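Local coordinates for protein putative cytochrome P450 120 (PDB 2VE3) that binds heme and retinoic acid and probably works as a monooxygenase of the cytochrome P450 family, at residues Asn55-Ser60 / His335-Trp340; Val141-Gln146 / Asp434-Lys439; Pro172-Tyr177 / Ala201-Glu206; Met301-Gln306 / Asp363-Thr368. All blocks are in the same frame, centred on the assembly; numbering follows the deposited sequence.

Interaction 1: residues Asn55-Ser60 / His335-Trp340; sequences NVIFIS and HFPKGW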
# COMPACT_ATOMS: atom_id res chain seq x y z
N ASN A 55 -11.10 -14.42 -16.58
CA ASN A 55 -9.87 -14.72 -17.30
C ASN A 55 -8.90 -13.56 -17.15
O ASN A 55 -9.26 -12.41 -17.44
CB ASN A 55 -10.20 -14.98 -18.78
CG ASN A 55 -11.13 -16.19 -18.96
OD1 ASN A 55 -11.13 -17.13 -18.15
ND2 ASN A 55 -11.91 -16.17 -20.03
N VAL A 56 -7.69 -13.86 -16.68
CA VAL A 56 -6.72 -12.81 -16.33
C VAL A 56 -5.36 -13.06 -16.99
O VAL A 56 -4.85 -14.17 -16.96
CB VAL A 56 -6.54 -12.68 -14.78
CG1 VAL A 56 -5.76 -11.40 -14.40
CG2 VAL A 56 -7.91 -12.68 -14.03
N ILE A 57 -4.79 -12.01 -17.60
CA ILE A 57 -3.43 -12.07 -18.14
C ILE A 57 -2.50 -11.31 -17.19
O ILE A 57 -2.74 -10.15 -16.90
CB ILE A 57 -3.35 -11.48 -19.59
CG1 ILE A 57 -4.34 -12.20 -20.51
CG2 ILE A 57 -1.92 -11.56 -20.14
CD1 ILE A 57 -4.31 -11.75 -21.97
N PHE A 58 -1.48 -12.00 -16.69
CA PHE A 58 -0.45 -11.38 -15.86
C PHE A 58 0.74 -10.90 -16.71
O PHE A 58 1.32 -11.67 -17.48
CB PHE A 58 0.04 -12.36 -14.80
CG PHE A 58 -0.85 -12.48 -13.57
CD1 PHE A 58 -0.31 -12.32 -12.30
CD2 PHE A 58 -2.20 -12.79 -13.68
CE1 PHE A 58 -1.10 -12.44 -11.15
CE2 PHE A 58 -3.00 -12.92 -12.54
CZ PHE A 58 -2.45 -12.75 -11.28
N ILE A 59 1.09 -9.63 -16.56
CA ILE A 59 2.23 -9.01 -17.23
C ILE A 59 3.11 -8.31 -16.19
O ILE A 59 2.66 -8.03 -15.06
CB ILE A 59 1.77 -7.96 -18.28
CG1 ILE A 59 0.99 -6.81 -17.61
CG2 ILE A 59 1.00 -8.64 -19.40
CD1 ILE A 59 0.63 -5.64 -18.53
N SER A 60 4.37 -8.04 -16.57
CA SER A 60 5.31 -7.25 -15.74
C SER A 60 6.48 -6.64 -16.54
O SER A 60 6.66 -6.91 -17.72
CB SER A 60 5.84 -8.08 -14.57
OG SER A 60 6.64 -9.15 -15.03
N HIS A 335 -2.96 -11.84 -28.42
CA HIS A 335 -4.28 -11.23 -28.38
C HIS A 335 -4.67 -11.04 -26.91
O HIS A 335 -4.67 -12.00 -26.14
CB HIS A 335 -5.28 -12.13 -29.11
CG HIS A 335 -6.68 -11.62 -29.13
ND1 HIS A 335 -7.78 -12.46 -29.07
CD2 HIS A 335 -7.18 -10.36 -29.20
CE1 HIS A 335 -8.88 -11.74 -29.11
NE2 HIS A 335 -8.55 -10.46 -29.18
N PHE A 336 -4.92 -9.79 -26.51
CA PHE A 336 -5.48 -9.45 -25.20
C PHE A 336 -6.97 -9.18 -25.43
O PHE A 336 -7.35 -8.08 -25.82
CB PHE A 336 -4.78 -8.22 -24.59
CG PHE A 336 -3.44 -8.50 -23.94
CD1 PHE A 336 -3.21 -8.13 -22.62
CD2 PHE A 336 -2.41 -9.12 -24.65
CE1 PHE A 336 -1.96 -8.37 -22.01
CE2 PHE A 336 -1.17 -9.38 -24.05
CZ PHE A 336 -0.95 -8.99 -22.73
N PRO A 337 -7.82 -10.20 -25.22
CA PRO A 337 -9.24 -10.12 -25.60
C PRO A 337 -10.10 -9.17 -24.76
O PRO A 337 -9.97 -9.12 -23.53
CB PRO A 337 -9.73 -11.56 -25.45
CG PRO A 337 -8.45 -12.41 -25.33
CD PRO A 337 -7.49 -11.52 -24.65
N LYS A 338 -10.96 -8.42 -25.43
CA LYS A 338 -11.93 -7.54 -24.78
C LYS A 338 -12.68 -8.24 -23.63
O LYS A 338 -13.18 -9.36 -23.80
CB LYS A 338 -12.90 -6.98 -25.82
CG LYS A 338 -14.11 -6.27 -25.24
CD LYS A 338 -14.78 -5.38 -26.27
CE LYS A 338 -15.99 -4.70 -25.67
NZ LYS A 338 -17.04 -5.70 -25.31
N GLY A 339 -12.75 -7.59 -22.47
CA GLY A 339 -13.51 -8.13 -21.33
C GLY A 339 -12.72 -9.06 -20.42
O GLY A 339 -13.17 -9.38 -19.31
N TRP A 340 -11.57 -9.51 -20.88
CA TRP A 340 -10.64 -10.23 -20.03
C TRP A 340 -9.96 -9.19 -19.16
O TRP A 340 -9.96 -8.00 -19.51
CB TRP A 340 -9.58 -10.93 -20.87
CG TRP A 340 -9.99 -12.19 -21.56
CD1 TRP A 340 -11.20 -12.47 -22.16
CD2 TRP A 340 -9.15 -13.32 -21.81
NE1 TRP A 340 -11.16 -13.73 -22.72
CE2 TRP A 340 -9.91 -14.27 -22.53
CE3 TRP A 340 -7.83 -13.64 -21.47
CZ2 TRP A 340 -9.39 -15.51 -22.92
CZ3 TRP A 340 -7.31 -14.86 -21.84
CH2 TRP A 340 -8.09 -15.78 -22.56
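His335 meets Ile57 through its backbone, with His335 O 4.2 Å from Ile57 CD1. Its imidazole leads elsewhere, and NE2 is hydrogen-bonded to Asp328. Phe336 comes next and carries much of the apolar contact. Ile57 CD1 sits over one face of its ring, 3.9 Å from the centroid and 14° off the normal, a CH-pi contact. The side chain of Ile57 is extended (chi2 -178°), which carries CD1 out over that face. The other branch, Ile57 CG2, packs 3.7 Å from Phe336 CE1. Ile59 CG2 comes to the ring edge, 3.9 Å from Phe336 CZ.

Strand 54-59 belongs to the N-terminal beta sheet of the P450 fold; residues 335-336 end a small hairpin that packs on it. Strand 54-59 runs parallel to strand 341-345, which starts right after the second segment, and backbone bonds link Asn55 and Ile57 to Leu341. Residues 337-340 form the type II turn leading into that strand.

In this turn Trp340 N donates to Pro337 O at 3.1 Å. Pro337 CD is a looser neighbour of Ile57 CD1. Trp340 ends the segment with its indole held between two residues. Asn55 CB lies over the six-membered ring, 3.8 Å from its centroid, and Pro337 CG covers the opposite face of the indole. The Asn55 amide is turned 60° from the indole plane, and its OD1 accepts a bond from Arg50. At the indole edge, Ile57 CG1 approaches Trp340 CE3 to 3.9 Å.

Interaction 2: residues Val141-Gln146 / Asp434-Lys439; sequences VIWYPQ and DNLRVK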
# COMPACT_ATOMS: atom_id res chain seq x y z
N VAL A 141 10.82 -7.55 21.45
CA VAL A 141 9.58 -7.06 20.84
C VAL A 141 9.18 -7.93 19.66
O VAL A 141 9.97 -8.12 18.73
CB VAL A 141 9.68 -5.57 20.42
CG1 VAL A 141 8.34 -5.06 19.86
CG2 VAL A 141 10.12 -4.71 21.59
N ILE A 142 7.98 -8.51 19.71
CA ILE A 142 7.37 -9.14 18.53
C ILE A 142 6.80 -8.01 17.67
O ILE A 142 5.67 -7.56 17.89
CB ILE A 142 6.27 -10.17 18.93
CG1 ILE A 142 6.85 -11.22 19.89
CG2 ILE A 142 5.63 -10.81 17.69
CD1 ILE A 142 5.83 -12.26 20.39
N TRP A 143 7.60 -7.53 16.70
CA TRP A 143 7.38 -6.20 16.12
C TRP A 143 6.19 -6.06 15.18
O TRP A 143 5.49 -5.05 15.23
CB TRP A 143 8.61 -5.66 15.38
CG TRP A 143 8.88 -4.22 15.63
CD1 TRP A 143 8.03 -3.30 16.15
CD2 TRP A 143 10.11 -3.52 15.35
NE1 TRP A 143 8.65 -2.07 16.24
CE2 TRP A 143 9.93 -2.18 15.76
CE3 TRP A 143 11.35 -3.91 14.81
CZ2 TRP A 143 10.94 -1.22 15.64
CZ3 TRP A 143 12.37 -2.95 14.71
CH2 TRP A 143 12.15 -1.63 15.12
N TYR A 144 5.97 -7.04 14.32
CA TYR A 144 4.97 -6.85 13.28
C TYR A 144 3.58 -6.38 13.84
O TYR A 144 3.08 -5.37 13.38
CB TYR A 144 4.90 -8.05 12.32
CG TYR A 144 3.86 -7.85 11.24
CD1 TYR A 144 4.10 -6.99 10.15
CD2 TYR A 144 2.62 -8.49 11.31
CE1 TYR A 144 3.13 -6.77 9.18
CE2 TYR A 144 1.65 -8.29 10.33
CZ TYR A 144 1.91 -7.43 9.27
OH TYR A 144 0.95 -7.23 8.32
N PRO A 145 3.00 -7.09 14.84
CA PRO A 145 1.70 -6.71 15.43
C PRO A 145 1.71 -5.34 16.10
O PRO A 145 0.69 -4.65 16.12
CB PRO A 145 1.48 -7.78 16.51
CG PRO A 145 2.34 -8.91 16.12
CD PRO A 145 3.53 -8.31 15.47
N GLN A 146 2.87 -4.96 16.64
CA GLN A 146 3.09 -3.63 17.20
C GLN A 146 3.05 -2.53 16.14
O GLN A 146 2.46 -1.48 16.37
CB GLN A 146 4.43 -3.57 17.93
CG GLN A 146 4.46 -4.32 19.25
CD GLN A 146 3.41 -3.85 20.24
OE1 GLN A 146 3.35 -2.67 20.62
NE2 GLN A 146 2.57 -4.78 20.69
N ASP A 434 7.33 -15.06 11.07
CA ASP A 434 7.44 -15.03 12.53
C ASP A 434 7.32 -13.66 13.18
O ASP A 434 7.81 -13.46 14.30
CB ASP A 434 8.72 -15.73 13.02
CG ASP A 434 8.61 -17.25 12.97
OD1 ASP A 434 7.51 -17.76 12.66
OD2 ASP A 434 9.62 -17.94 13.20
N ASN A 435 6.65 -12.73 12.50
CA ASN A 435 6.26 -11.42 13.04
C ASN A 435 7.37 -10.49 13.55
O ASN A 435 7.11 -9.60 14.36
CB ASN A 435 5.18 -11.55 14.11
CG ASN A 435 3.94 -12.28 13.62
OD1 ASN A 435 3.20 -11.78 12.78
ND2 ASN A 435 3.71 -13.47 14.16
N LEU A 436 8.59 -10.72 13.08
CA LEU A 436 9.73 -9.82 13.28
C LEU A 436 10.12 -9.65 14.74
O LEU A 436 9.82 -8.63 15.37
CB LEU A 436 9.47 -8.45 12.65
CG LEU A 436 10.39 -7.86 11.58
CD1 LEU A 436 10.41 -6.35 11.72
CD2 LEU A 436 11.79 -8.46 11.51
N ARG A 437 10.81 -10.66 15.27
CA ARG A 437 11.24 -10.64 16.66
C ARG A 437 12.55 -9.88 16.75
O ARG A 437 13.52 -10.23 16.08
CB ARG A 437 11.39 -12.06 17.20
CG ARG A 437 10.13 -12.88 17.09
CD ARG A 437 10.30 -14.29 17.66
NE ARG A 437 8.99 -14.93 17.80
CZ ARG A 437 8.16 -14.71 18.82
NH1 ARG A 437 8.51 -13.89 19.80
NH2 ARG A 437 6.97 -15.32 18.86
N VAL A 438 12.57 -8.85 17.59
CA VAL A 438 13.72 -7.94 17.72
C VAL A 438 14.03 -7.62 19.18
O VAL A 438 13.22 -7.86 20.06
CB VAL A 438 13.47 -6.60 16.97
CG1 VAL A 438 13.27 -6.84 15.48
CG2 VAL A 438 12.28 -5.83 17.59
N LYS A 439 15.24 -7.11 19.43
CA LYS A 439 15.55 -6.38 20.65
C LYS A 439 16.05 -5.04 20.18
O LYS A 439 16.89 -4.98 19.27
CB LYS A 439 16.64 -7.08 21.46
CG LYS A 439 16.11 -8.03 22.53
CD LYS A 439 17.14 -9.07 22.93
CE LYS A 439 16.47 -10.26 23.62
NZ LYS A 439 17.42 -11.39 23.72
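Val141 and Val438 form a hydrogen-bonded antiparallel pair, where strand 140-142 joins strand 437-442 at one side of a three-stranded sheet. Val141 N donates to Val438 O at 2.8 Å, and Val438 N returns a bond to Val141 O at 2.9 Å. Ile142 and Arg437 follow as the non-hydrogen-bonded pair. Their side chains run side by side, and Arg437 NH1 makes a salt bridge to Glu140.

Two more backbone bonds follow where the chain turns into helix 143-159. Trp143 N binds Leu436 O at 2.8 Å, and Tyr144 N binds Asn435 O at 2.8 Å. Trp143 lays CE3 against Val438 CG2 at 3.5 Å. Its indole also meets Trp135 and Trp414 edge-to-face. With an alanine in place of Trp143, the Val438 methyls and these two tryptophans would probably lose their shared partner, opening a gap beside the sheet. Asn435 packs its CB 3.7 Å from Ile142 CG2.

Amides in the first turn of a helix lack acceptors within that helix. Carbonyls of the C-terminal segment supply them here, and this ties the start of the helix to the turn that leads into the middle strand.

Interaction 3: residues Pro172-Tyr177 / Ala201-Glu206; sequences PWFETY and ALLLAE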
# COMPACT_ATOMS: atom_id res chain seq x y z
N PRO A 172 -9.53 -3.74 16.22
CA PRO A 172 -9.97 -5.13 16.08
C PRO A 172 -10.86 -5.38 14.86
O PRO A 172 -10.68 -6.39 14.16
CB PRO A 172 -10.77 -5.36 17.36
CG PRO A 172 -10.19 -4.40 18.35
CD PRO A 172 -9.77 -3.22 17.58
N TRP A 173 -11.81 -4.48 14.62
CA TRP A 173 -12.70 -4.56 13.46
C TRP A 173 -11.96 -4.42 12.13
O TRP A 173 -12.18 -5.19 11.20
CB TRP A 173 -13.82 -3.51 13.57
CG TRP A 173 -14.87 -3.81 14.61
CD1 TRP A 173 -15.19 -5.05 15.13
CD2 TRP A 173 -15.77 -2.88 15.22
NE1 TRP A 173 -16.21 -4.93 16.05
CE2 TRP A 173 -16.58 -3.62 16.12
CE3 TRP A 173 -15.95 -1.50 15.11
CZ2 TRP A 173 -17.58 -3.01 16.90
CZ3 TRP A 173 -16.94 -0.90 15.88
CH2 TRP A 173 -17.74 -1.66 16.77
N PHE A 174 -11.08 -3.43 12.03
CA PHE A 174 -10.29 -3.22 10.83
C PHE A 174 -9.41 -4.41 10.47
O PHE A 174 -9.27 -4.76 9.30
CB PHE A 174 -9.45 -1.95 10.94
CG PHE A 174 -9.80 -0.92 9.91
CD1 PHE A 174 -9.23 -0.96 8.65
CD2 PHE A 174 -10.72 0.08 10.20
CE1 PHE A 174 -9.55 -0.01 7.69
CE2 PHE A 174 -11.05 1.04 9.24
CZ PHE A 174 -10.47 0.99 7.98
N GLU A 175 -8.84 -5.04 11.49
CA GLU A 175 -8.00 -6.22 11.31
C GLU A 175 -8.76 -7.37 10.68
O GLU A 175 -8.26 -8.04 9.77
CB GLU A 175 -7.36 -6.62 12.64
CG GLU A 175 -6.50 -5.50 13.22
CD GLU A 175 -5.25 -5.26 12.39
OE1 GLU A 175 -5.21 -4.30 11.56
OE2 GLU A 175 -4.29 -6.04 12.56
N THR A 176 -9.99 -7.57 11.17
CA THR A 176 -10.93 -8.53 10.59
C THR A 176 -11.41 -8.14 9.17
O THR A 176 -11.47 -8.97 8.27
CB THR A 176 -12.15 -8.69 11.53
OG1 THR A 176 -11.67 -8.98 12.85
CG2 THR A 176 -13.06 -9.80 11.08
N TYR A 177 -11.75 -6.87 8.99
CA TYR A 177 -12.11 -6.32 7.68
C TYR A 177 -11.00 -6.62 6.64
O TYR A 177 -11.26 -7.22 5.60
CB TYR A 177 -12.37 -4.82 7.82
CG TYR A 177 -12.56 -4.07 6.53
CD1 TYR A 177 -13.77 -4.13 5.84
CD2 TYR A 177 -11.54 -3.28 5.99
CE1 TYR A 177 -13.95 -3.46 4.65
CE2 TYR A 177 -11.71 -2.60 4.80
CZ TYR A 177 -12.91 -2.70 4.13
OH TYR A 177 -13.10 -2.01 2.95
N ALA A 201 -19.71 -3.60 8.25
CA ALA A 201 -21.00 -3.08 8.74
C ALA A 201 -20.81 -2.34 10.05
O ALA A 201 -21.33 -1.23 10.23
CB ALA A 201 -22.01 -4.21 8.91
N LEU A 202 -20.06 -2.95 10.96
CA LEU A 202 -19.78 -2.35 12.26
C LEU A 202 -18.95 -1.08 12.13
O LEU A 202 -19.19 -0.11 12.85
CB LEU A 202 -19.09 -3.36 13.18
CG LEU A 202 -19.94 -4.55 13.65
CD1 LEU A 202 -19.04 -5.66 14.22
CD2 LEU A 202 -20.98 -4.14 14.68
N LEU A 203 -17.97 -1.08 11.22
CA LEU A 203 -17.13 0.10 11.01
C LEU A 203 -17.90 1.26 10.38
O LEU A 203 -17.70 2.40 10.78
CB LEU A 203 -15.90 -0.23 10.14
CG LEU A 203 -14.83 -1.14 10.76
CD1 LEU A 203 -14.00 -1.81 9.69
CD2 LEU A 203 -13.96 -0.35 11.73
N LEU A 204 -18.76 0.98 9.40
CA LEU A 204 -19.53 2.04 8.75
C LEU A 204 -20.50 2.69 9.76
O LEU A 204 -20.64 3.91 9.78
CB LEU A 204 -20.31 1.51 7.54
CG LEU A 204 -19.57 1.05 6.28
CD1 LEU A 204 -20.56 0.38 5.34
CD2 LEU A 204 -18.89 2.22 5.59
N ALA A 205 -21.12 1.86 10.60
CA ALA A 205 -22.05 2.35 11.61
C ALA A 205 -21.36 3.31 12.58
O ALA A 205 -21.95 4.30 12.98
CB ALA A 205 -22.70 1.17 12.36
N GLU A 206 -20.11 3.01 12.93
CA GLU A 206 -19.28 3.90 13.75
C GLU A 206 -18.85 5.17 13.03
O GLU A 206 -18.87 6.25 13.61
CB GLU A 206 -18.02 3.17 14.24
CG GLU A 206 -18.31 2.17 15.32
CD GLU A 206 -19.03 2.80 16.50
OE1 GLU A 206 -18.38 3.59 17.23
OE2 GLU A 206 -20.24 2.52 16.68
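Trp173 and Leu202 make the CH-pi contact between helices 170-181 and 192-215, helices F and G of the P450 fold. Leu202 CB lies over the centre of the six-membered ring, 3.8 Å from its centroid and 8° off the normal. From the same residue, CD1 reaches the five-membered part of the indole, 3.4 Å from Trp173 NE1. The Trp173 CG is anti to the carbonyl carbon (chi1 -73°), and the ring extends toward the other helix.

Aliphatic contacts centre on Leu203, which is buried among three residues of the facing helix. Its CD2 lies 3.7 Å from Trp173 CB and 3.6 Å from Phe174 CD2. The other methyl, CD1, packs 3.9 Å from Tyr177 CB. At the indole edge, the methylene Glu206 CG comes 3.4 Å from Trp173 CZ3.

Polar bonds lie beside this packing. Pro172 O accepts from Thr176 OG1 and Thr176 N, which arrive from opposite faces of its plane. Ser196 OG, more than a turn earlier in helix 192-215, bonds to Thr176 O and Tyr177 O. Tyr177 OH bonds to the backbone O of Leu87.

The segment axes approach to 9.9 Å at an angle of 136°. Between residues 172-177 and 201-206 there is no hydrogen bond or salt bridge. Their adhesion rests on ring and methyl fit, consistent with the adjustable cover that helices F and G form over the substrate pocket in P450s.

Interaction 4: residues Met301-Gln306 / Asp363-Thr368; sequences MPYLDQ and DPERFT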
# COMPACT_ATOMS: atom_id res chain seq x y z
N MET A 301 17.24 14.88 3.76
CA MET A 301 17.68 13.49 3.92
C MET A 301 17.74 12.75 2.58
O MET A 301 16.97 11.81 2.38
CB MET A 301 16.77 12.75 4.91
CG MET A 301 16.88 13.23 6.35
SD MET A 301 15.47 12.75 7.39
CE MET A 301 15.92 13.59 8.90
N PRO A 302 18.64 13.18 1.67
CA PRO A 302 18.79 12.54 0.35
C PRO A 302 19.21 11.06 0.38
O PRO A 302 18.75 10.29 -0.46
CB PRO A 302 19.90 13.38 -0.32
CG PRO A 302 20.65 13.99 0.81
CD PRO A 302 19.56 14.32 1.80
N TYR A 303 20.09 10.68 1.31
CA TYR A 303 20.48 9.28 1.38
C TYR A 303 19.35 8.40 1.92
O TYR A 303 19.14 7.30 1.42
CB TYR A 303 21.75 9.09 2.22
CG TYR A 303 22.16 7.64 2.27
CD1 TYR A 303 22.69 7.01 1.15
CD2 TYR A 303 21.95 6.87 3.43
CE1 TYR A 303 23.05 5.68 1.18
CE2 TYR A 303 22.29 5.53 3.47
CZ TYR A 303 22.84 4.95 2.35
OH TYR A 303 23.19 3.64 2.38
N LEU A 304 18.63 8.87 2.94
CA LEU A 304 17.47 8.14 3.47
C LEU A 304 16.42 7.98 2.36
O LEU A 304 15.84 6.90 2.19
CB LEU A 304 16.87 8.82 4.71
CG LEU A 304 15.60 8.21 5.31
CD1 LEU A 304 15.80 6.75 5.74
CD2 LEU A 304 15.08 9.02 6.48
N ASP A 305 16.21 9.06 1.60
CA ASP A 305 15.40 9.00 0.39
C ASP A 305 15.71 7.78 -0.48
O ASP A 305 14.79 7.07 -0.91
CB ASP A 305 15.56 10.26 -0.46
CG ASP A 305 14.73 11.43 0.04
OD1 ASP A 305 13.96 11.30 1.02
OD2 ASP A 305 14.87 12.51 -0.56
N GLN A 306 17.01 7.55 -0.76
CA GLN A 306 17.46 6.38 -1.54
C GLN A 306 17.12 5.02 -0.92
O GLN A 306 16.71 4.09 -1.61
CB GLN A 306 18.97 6.44 -1.74
CG GLN A 306 19.45 7.47 -2.75
CD GLN A 306 20.95 7.38 -2.95
OE1 GLN A 306 21.52 6.29 -3.10
NE2 GLN A 306 21.60 8.54 -2.96
N ASP A 363 20.19 -2.77 -2.22
CA ASP A 363 21.23 -1.79 -2.57
C ASP A 363 20.68 -0.39 -2.90
O ASP A 363 20.27 -0.14 -4.02
CB ASP A 363 22.07 -2.33 -3.74
CG ASP A 363 23.12 -1.34 -4.23
OD1 ASP A 363 23.63 -0.51 -3.42
OD2 ASP A 363 23.42 -1.41 -5.45
N PRO A 364 20.64 0.50 -1.91
CA PRO A 364 20.29 1.91 -2.05
C PRO A 364 21.02 2.70 -3.17
O PRO A 364 20.45 3.64 -3.73
CB PRO A 364 20.63 2.47 -0.68
CG PRO A 364 20.33 1.34 0.24
CD PRO A 364 20.88 0.16 -0.50
N GLU A 365 22.26 2.30 -3.48
CA GLU A 365 23.08 2.94 -4.52
C GLU A 365 22.49 2.85 -5.92
O GLU A 365 23.04 3.44 -6.84
CB GLU A 365 24.51 2.36 -4.54
CG GLU A 365 25.25 2.40 -3.22
CD GLU A 365 25.51 3.82 -2.74
OE1 GLU A 365 26.04 4.63 -3.53
OE2 GLU A 365 25.20 4.12 -1.58
N ARG A 366 21.41 2.10 -6.11
CA ARG A 366 20.71 2.07 -7.39
C ARG A 366 20.03 3.41 -7.64
O ARG A 366 19.82 3.80 -8.79
CB ARG A 366 19.67 0.94 -7.45
CG ARG A 366 20.14 -0.47 -7.12
CD ARG A 366 18.92 -1.42 -7.04
NE ARG A 366 19.20 -2.74 -6.47
CZ ARG A 366 19.68 -3.78 -7.15
NH1 ARG A 366 19.98 -3.67 -8.43
NH2 ARG A 366 19.89 -4.94 -6.53
N PHE A 367 19.68 4.11 -6.57
CA PHE A 367 18.92 5.36 -6.67
C PHE A 367 19.80 6.62 -6.48
O PHE A 367 19.29 7.76 -6.52
CB PHE A 367 17.69 5.32 -5.73
CG PHE A 367 16.74 4.21 -6.08
CD1 PHE A 367 15.75 4.40 -7.05
CD2 PHE A 367 16.88 2.95 -5.50
CE1 PHE A 367 14.91 3.38 -7.41
CE2 PHE A 367 16.03 1.92 -5.86
CZ PHE A 367 15.04 2.14 -6.83
N THR A 368 21.10 6.39 -6.29
CA THR A 368 22.13 7.44 -6.29
C THR A 368 22.15 8.03 -7.68
O THR A 368 22.12 7.27 -8.65
CB THR A 368 23.54 6.82 -5.99
OG1 THR A 368 23.60 6.40 -4.63
CG2 THR A 368 24.69 7.81 -6.24
O HOH W 1 23.87 2.63 0.18
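Gln306 packs against Pro364, Phe367 and Thr368, joining two signature elements of the P450 fold. Helix 302-314 carries the ExxR motif of helix K, with Glu310 and Arg313. Residues 364-367 spell the PERF motif. Arg366 NE makes a salt bridge to Glu310 OE2 outside the contact, which links the two motifs further along.

The tight part lies around Gln306. Its CG touches the backbone carbonyl of Phe367, with CG 3.8 Å from Phe367 O, and lies 4.1 Å from Phe367 CB. The chain is extended beyond CG (chi2 -176°), which brings the terminal amide up beside Thr368 and the Pro364 carbonyl. Cutting Gln306 back to an alanine is likely to open a gap against Phe367 and leave Thr368 OG1 and the Pro364 carbonyl without the amide beside them.

The segment facing Gln306 is itself braced. Asp363 OD1 accepts from Glu365 N at 3.1 Å in an Asx turn, although the donor comes from well above the carboxylate plane. Phe367 N bonds to Pro364 O.

The Tyr303 side is looser and hydrated. Its OH lies 4.2 Å from Pro364 CB. Glu365 OE2 comes to the ring edge, 3.8 Å from Tyr303 CE1, and has a salt bridge to Arg279. Tyr303 CG is anti to the backbone N (chi1 -179°), and the ring extends toward Glu365. A water near the plane of this ring bridges the two polar ends: its oxygen lies 2.5 Å from Tyr303 OH and donates to Glu365 OE2 at 2.7 Å.

The four contacts are spread through one P450 fold, and none touches another. Interactions 2 and 3 come closest, with nearest atoms about 6 Å apart. Arg148 connects them, since it bonds to Tyr144 of interaction 2 and to Glu175 of interaction 3. Interactions 1 and 2 lie on opposite sides of the chain's centre, 39 Å apart between centres. Retinoic acid lies about 8 Å from the Tyr177 side chain in interaction 3, while Phe58 in the strand of interaction 1 touches it directly. Interaction 4 lies away from both ligands, with the Phe367 side chain about 13 Å from the heme. Along the chain, interactions 3 and 4 are nested inside the loop closed by interaction 2.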